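Local coordinates for protein ATP-dependent 6-phosphofructokinase isozyme 2 (Escherichia coli, PDB 3UMO) that catalyses the ATP-dependent, magnesium-requiring phosphorylation of fructose 6-phosphate to fructose 1,6-bisphosphate, the first committing step of glycolysis, and works as a homodimer, at residues G160-V165 / N180-K185; R3-T8 / S130-V135. All coordinates share one frame; numbering follows the deposited sequence.

Contact 1: residues G160-V165 / N180-K185; sequences GIRCIV and NIELVK. With ATP (adenosine-5'-triphosphate), chain E.
Ile164 and Val165 run parallel to Leu183 and Val184: Val165 N donates to Leu183 O at 2.9 Å and Lys185 N to Val165 O at 3.2 Å. Upstream the regular pattern breaks, since Glu182 has helix-like backbone angles and Cys163 O is reached by Glu182 N at 3.0 Å, with Leu183 N standing farther off. A water extends the join, accepting from Cys163 N and donating to Asn180 O.

Glu182 reaches across to Arg162, the two side chains crossing at a slant; chi1 (-69°) sets CG beside the backbone N, 3.5 Å from Arg162 CB, and the bend at chi2 (-80°) turns the carboxylate toward the guanidinium. Beyond that the guanidinium presents its edge to the carboxylate, the two planes nearly perpendicular (86°), and OE2 receives two weak bonds, from Arg162 NE and NH2, each 3.4 Å long. This salt bridge is a secondary one, because OE1 pairs with Lys219 and OE2 also with Arg220. With an alanine here, the cations of Arg162, Lys219 and Arg220 are likely to be left without their shared counter-charge. Apolar contacts flank the backbone: Ile164 CG2 touches Leu183 CD2 at 4.0 Å on the face covered by helix 254-267, while on the other face the side chains of Val165 and Ile181 cross at about a right angle, touching through their CG2 methyls.

The pairing closes the beta-alpha-beta unit formed by strand 162-166, helix 169-175 and strand 183-184, and it delivers Lys185 to the substrate ATP. That side chain turns away from the neighbouring strand, bending at chi3 and chi4 to bring NZ 2.9 Å from ATP O2B, with Ser224 OG as a second partner. One end of the strand pair thus surrounds a buried carboxylate with cations that probably balance its charge, whereas the other offers a cation to the beta-phosphate, where it probably offsets part of the negative charge.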
# COMPACT_ATOMS: atom_id res chain seq x y z
N GLY A 160 45.76 -19.93 -8.23
CA GLY A 160 45.15 -20.18 -9.52
C GLY A 160 43.65 -20.37 -9.53
O GLY A 160 43.10 -20.78 -10.55
N ILE A 161 42.98 -20.07 -8.42
CA ILE A 161 41.52 -20.11 -8.41
C ILE A 161 40.98 -18.84 -9.05
O ILE A 161 41.35 -17.73 -8.66
CB ILE A 161 40.95 -20.25 -6.99
CG1 ILE A 161 41.45 -21.56 -6.36
CG2 ILE A 161 39.43 -20.22 -7.02
CD1 ILE A 161 41.15 -21.68 -4.88
N ARG A 162 40.13 -19.00 -10.06
CA ARG A 162 39.59 -17.87 -10.80
C ARG A 162 38.33 -17.36 -10.10
O ARG A 162 37.35 -18.09 -9.98
CB ARG A 162 39.31 -18.26 -12.25
CG ARG A 162 40.56 -18.73 -13.01
CD ARG A 162 40.20 -19.38 -14.34
NE ARG A 162 39.85 -18.40 -15.37
CZ ARG A 162 39.29 -18.70 -16.54
NH1 ARG A 162 38.99 -19.96 -16.83
NH2 ARG A 162 39.02 -17.74 -17.41
N CYS A 163 38.36 -16.11 -9.64
CA CYS A 163 37.27 -15.60 -8.80
C CYS A 163 36.29 -14.69 -9.53
O CYS A 163 36.68 -13.77 -10.26
CB CYS A 163 37.84 -14.88 -7.58
SG CYS A 163 38.76 -15.98 -6.47
N ILE A 164 35.00 -14.96 -9.32
CA ILE A 164 33.92 -14.13 -9.83
C ILE A 164 33.19 -13.57 -8.63
O ILE A 164 32.92 -14.29 -7.67
CB ILE A 164 32.97 -14.97 -10.70
CG1 ILE A 164 33.71 -15.47 -11.95
CG2 ILE A 164 31.72 -14.18 -11.08
CD1 ILE A 164 32.89 -16.43 -12.81
N VAL A 165 32.89 -12.28 -8.66
CA VAL A 165 32.29 -11.62 -7.49
C VAL A 165 30.96 -10.95 -7.82
O VAL A 165 30.86 -10.23 -8.81
CB VAL A 165 33.25 -10.57 -6.89
CG1 VAL A 165 32.60 -9.85 -5.71
CG2 VAL A 165 34.57 -11.22 -6.47
N ASN A 180 42.60 -8.04 -10.01
CA ASN A 180 42.71 -9.23 -10.86
C ASN A 180 41.53 -10.18 -10.72
O ASN A 180 41.65 -11.38 -10.98
CB ASN A 180 44.03 -9.97 -10.60
CG ASN A 180 45.24 -9.13 -10.94
OD1 ASN A 180 45.29 -8.49 -11.99
ND2 ASN A 180 46.23 -9.12 -10.05
N ILE A 181 40.38 -9.64 -10.33
CA ILE A 181 39.15 -10.42 -10.28
C ILE A 181 38.78 -10.79 -11.72
O ILE A 181 38.83 -9.94 -12.60
CB ILE A 181 38.00 -9.59 -9.66
CG1 ILE A 181 38.36 -9.12 -8.25
CG2 ILE A 181 36.69 -10.37 -9.67
CD1 ILE A 181 38.70 -10.23 -7.28
N GLU A 182 38.40 -12.04 -11.95
CA GLU A 182 38.07 -12.49 -13.30
C GLU A 182 36.84 -11.79 -13.86
O GLU A 182 36.80 -11.41 -15.03
CB GLU A 182 37.86 -14.01 -13.32
CG GLU A 182 39.12 -14.82 -13.09
CD GLU A 182 39.99 -14.94 -14.33
OE1 GLU A 182 41.23 -14.96 -14.19
OE2 GLU A 182 39.43 -15.03 -15.44
N LEU A 183 35.83 -11.62 -13.01
CA LEU A 183 34.56 -11.05 -13.44
C LEU A 183 33.81 -10.51 -12.24
O LEU A 183 33.72 -11.16 -11.21
CB LEU A 183 33.70 -12.13 -14.11
CG LEU A 183 32.25 -11.78 -14.44
CD1 LEU A 183 32.17 -10.71 -15.50
CD2 LEU A 183 31.48 -13.03 -14.87
N VAL A 184 33.27 -9.30 -12.39
CA VAL A 184 32.38 -8.76 -11.37
C VAL A 184 31.07 -8.33 -12.05
O VAL A 184 31.10 -7.81 -13.17
CB VAL A 184 33.05 -7.57 -10.61
CG1 VAL A 184 33.37 -6.42 -11.55
CG2 VAL A 184 32.16 -7.11 -9.45
N LYS A 185 29.94 -8.58 -11.41
CA LYS A 185 28.64 -8.17 -11.96
C LYS A 185 27.88 -7.22 -11.03
O LYS A 185 26.96 -7.63 -10.32
CB LYS A 185 27.72 -9.36 -12.33
CG LYS A 185 26.46 -8.89 -13.12
CD LYS A 185 25.21 -9.74 -12.92
CE LYS A 185 24.61 -9.60 -11.52
NZ LYS A 185 24.28 -8.18 -11.16
PG ATP E . 18.94 -9.31 -8.54
O1G ATP E . 20.15 -9.65 -7.75
O2G ATP E . 18.19 -10.63 -8.71
O3G ATP E . 18.08 -8.27 -7.91
PB ATP E . 20.37 -7.71 -10.26
O1B ATP E . 19.81 -6.35 -9.73
O2B ATP E . 21.78 -8.05 -9.75
O3B ATP E . 19.35 -8.91 -9.99
PA ATP E . 19.54 -7.17 -12.96
O1A ATP E . 18.31 -6.54 -12.38
O2A ATP E . 20.29 -6.26 -13.93
O3A ATP E . 20.50 -7.65 -11.84
O5' ATP E . 19.08 -8.54 -13.68
C5' ATP E . 19.99 -9.24 -14.46
C4' ATP E . 19.58 -9.60 -15.81
O4' ATP E . 18.24 -10.14 -15.75
C3' ATP E . 19.43 -8.42 -16.69
O3' ATP E . 20.63 -8.04 -17.25
C2' ATP E . 18.44 -8.88 -17.68
O2' ATP E . 19.02 -9.75 -18.56
C1' ATP E . 17.49 -9.64 -16.83
N9 ATP E . 16.40 -8.80 -16.34
C8 ATP E . 16.32 -8.22 -15.13
N7 ATP E . 15.16 -7.53 -15.08
C5 ATP E . 14.51 -7.67 -16.25
C6 ATP E . 13.30 -7.19 -16.75
N6 ATP E . 12.41 -6.31 -15.92
N1 ATP E . 12.94 -7.53 -18.00
C2 ATP E . 13.72 -8.31 -18.77
N3 ATP E . 14.89 -8.78 -18.31
C4 ATP E . 15.30 -8.48 -17.07
O HOH W 1 40.39 -14.21 -10.21

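Contact 2: residues R3-T8 / S130-V135; sequences RIYTLT and SGAILV
Four backbone hydrogen bonds join Arg3, Tyr5 and Leu7 to Ile133 and Val135, zigzagging as parallel strands require. Ile133 N gives to Arg3 O almost straight (175° at the hydrogen), Tyr5 N to Ile133 O at 2.8 Å, Val135 N to Tyr5 O, and Leu7 N to Val135 O at 2.7 Å. CA-H groups of Ile4, Thr6 and Leu134 add weaker contacts to the same carbonyl oxygens.

Side chains divide between two faces. Thr6 and Val135 lie side by side and point the same way, Thr6 CG2 being 4.0 Å from Val135 CB; the hydroxyl of Thr6 is turned to Gly41 O, a backbone acceptor in the first turn of helix 40-50, among the substrate-binding residues. Ile4 and Ile133 share this face, and helix 254-267 packs against it. On the opposite face, Leu134 holds its CG anti to the backbone N (chi1 175°), and the CD1 methyl swings over the neighbouring strand, 3.8 Å from Tyr5 CB and 4.1 Å from Leu7 CB. The Tyr5 ring turns its edge to Ile133 O and brings CE1 within 4.3 Å of Ala132 CB, while its hydroxyl bonds to Glu129.

Strands 4-7 and 133-137 are the central neighbours of the six-stranded parallel sheet, with order 3-2-1-4-5-6. They flank the point where the chain switches direction of travel across the sheet, a topology characteristic of Rossmann-like folds such as the ribokinase family, which commonly place substrate loops at the carboxyl ends of these strands.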
# COMPACT_ATOMS: atom_id res chain seq x y z
N ARG A 3 36.13 -27.07 -13.23
CA ARG A 3 35.10 -27.20 -12.21
C ARG A 3 34.65 -25.84 -11.68
O ARG A 3 35.42 -24.87 -11.70
CB ARG A 3 35.58 -28.09 -11.07
CG ARG A 3 35.96 -29.50 -11.53
CD ARG A 3 36.01 -30.44 -10.34
NE ARG A 3 34.89 -30.19 -9.44
CZ ARG A 3 34.67 -30.84 -8.31
NH1 ARG A 3 35.50 -31.79 -7.91
NH2 ARG A 3 33.62 -30.52 -7.56
N ILE A 4 33.41 -25.77 -11.21
CA ILE A 4 32.84 -24.53 -10.70
C ILE A 4 32.38 -24.69 -9.25
O ILE A 4 31.71 -25.67 -8.90
CB ILE A 4 31.66 -24.07 -11.56
CG1 ILE A 4 32.10 -23.91 -13.01
CG2 ILE A 4 31.07 -22.77 -11.03
CD1 ILE A 4 30.94 -23.78 -14.00
N TYR A 5 32.74 -23.72 -8.42
CA TYR A 5 32.31 -23.69 -7.03
C TYR A 5 31.67 -22.35 -6.74
O TYR A 5 31.98 -21.35 -7.39
CB TYR A 5 33.52 -23.88 -6.10
CG TYR A 5 34.20 -25.22 -6.24
CD1 TYR A 5 35.16 -25.43 -7.23
CD2 TYR A 5 33.90 -26.27 -5.39
CE1 TYR A 5 35.78 -26.65 -7.37
CE2 TYR A 5 34.53 -27.50 -5.51
CZ TYR A 5 35.47 -27.68 -6.51
OH TYR A 5 36.10 -28.90 -6.63
N THR A 6 30.76 -22.32 -5.77
CA THR A 6 30.23 -21.04 -5.31
C THR A 6 30.40 -20.90 -3.80
O THR A 6 30.50 -21.90 -3.08
CB THR A 6 28.75 -20.81 -5.69
OG1 THR A 6 27.91 -21.60 -4.84
CG2 THR A 6 28.49 -21.13 -7.16
N LEU A 7 30.43 -19.66 -3.34
CA LEU A 7 30.59 -19.38 -1.92
C LEU A 7 29.51 -18.42 -1.45
O LEU A 7 29.37 -17.33 -2.00
CB LEU A 7 31.98 -18.80 -1.64
CG LEU A 7 32.22 -18.41 -0.18
CD1 LEU A 7 32.14 -19.63 0.71
CD2 LEU A 7 33.56 -17.70 -0.03
N THR A 8 28.76 -18.84 -0.44
CA THR A 8 27.67 -18.02 0.11
C THR A 8 27.90 -17.85 1.60
O THR A 8 27.59 -18.75 2.38
CB THR A 8 26.30 -18.69 -0.10
OG1 THR A 8 26.15 -19.01 -1.48
CG2 THR A 8 25.17 -17.76 0.33
N SER A 130 43.66 -25.54 -8.83
CA SER A 130 44.06 -24.41 -9.65
C SER A 130 43.34 -24.45 -10.99
O SER A 130 43.18 -25.52 -11.58
CB SER A 130 45.58 -24.41 -9.87
OG SER A 130 45.94 -23.61 -10.98
N GLY A 131 42.88 -23.29 -11.45
CA GLY A 131 42.21 -23.20 -12.74
C GLY A 131 40.70 -23.27 -12.63
O GLY A 131 39.98 -22.86 -13.54
N ALA A 132 40.22 -23.81 -11.51
CA ALA A 132 38.78 -23.86 -11.27
C ALA A 132 38.22 -22.48 -10.96
O ALA A 132 38.95 -21.55 -10.62
CB ALA A 132 38.46 -24.82 -10.13
N ILE A 133 36.90 -22.36 -11.07
CA ILE A 133 36.22 -21.09 -10.87
C ILE A 133 35.47 -21.08 -9.54
O ILE A 133 34.78 -22.04 -9.19
CB ILE A 133 35.25 -20.81 -12.04
CG1 ILE A 133 36.05 -20.63 -13.33
CG2 ILE A 133 34.39 -19.58 -11.77
CD1 ILE A 133 35.20 -20.59 -14.58
N LEU A 134 35.62 -19.98 -8.81
CA LEU A 134 34.88 -19.76 -7.57
C LEU A 134 34.02 -18.51 -7.69
O LEU A 134 34.53 -17.41 -7.93
CB LEU A 134 35.84 -19.60 -6.39
CG LEU A 134 35.11 -19.24 -5.08
CD1 LEU A 134 34.22 -20.40 -4.66
CD2 LEU A 134 36.12 -18.89 -3.99
N VAL A 135 32.72 -18.67 -7.51
CA VAL A 135 31.81 -17.53 -7.52
C VAL A 135 31.44 -17.13 -6.10
O VAL A 135 30.76 -17.88 -5.40
CB VAL A 135 30.51 -17.85 -8.30
CG1 VAL A 135 29.62 -16.60 -8.36
CG2 VAL A 135 30.83 -18.35 -9.69

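How the contacts relate
The N-terminal strand in residues 3-8 waits 122 residues for its partner: contact 2 closes that long loop, which includes strand 55-61, strand 80-84 and the mixed four-stranded sheet. Only after this does contact 1 open, and its loop between 160-165 and 180-185 is short, holding helix 169-175. The two are therefore in series, neither nested nor crossed. Helix 146-158 carries the chain from one to the other, and strands 133-137 and 162-166 are sheet neighbours: Arg162 O lies 2.8 Å from Leu134 N, a probable hydrogen bond. Together the contacts bind four adjacent strands, from the sheet's middle to the edge strand 183-184.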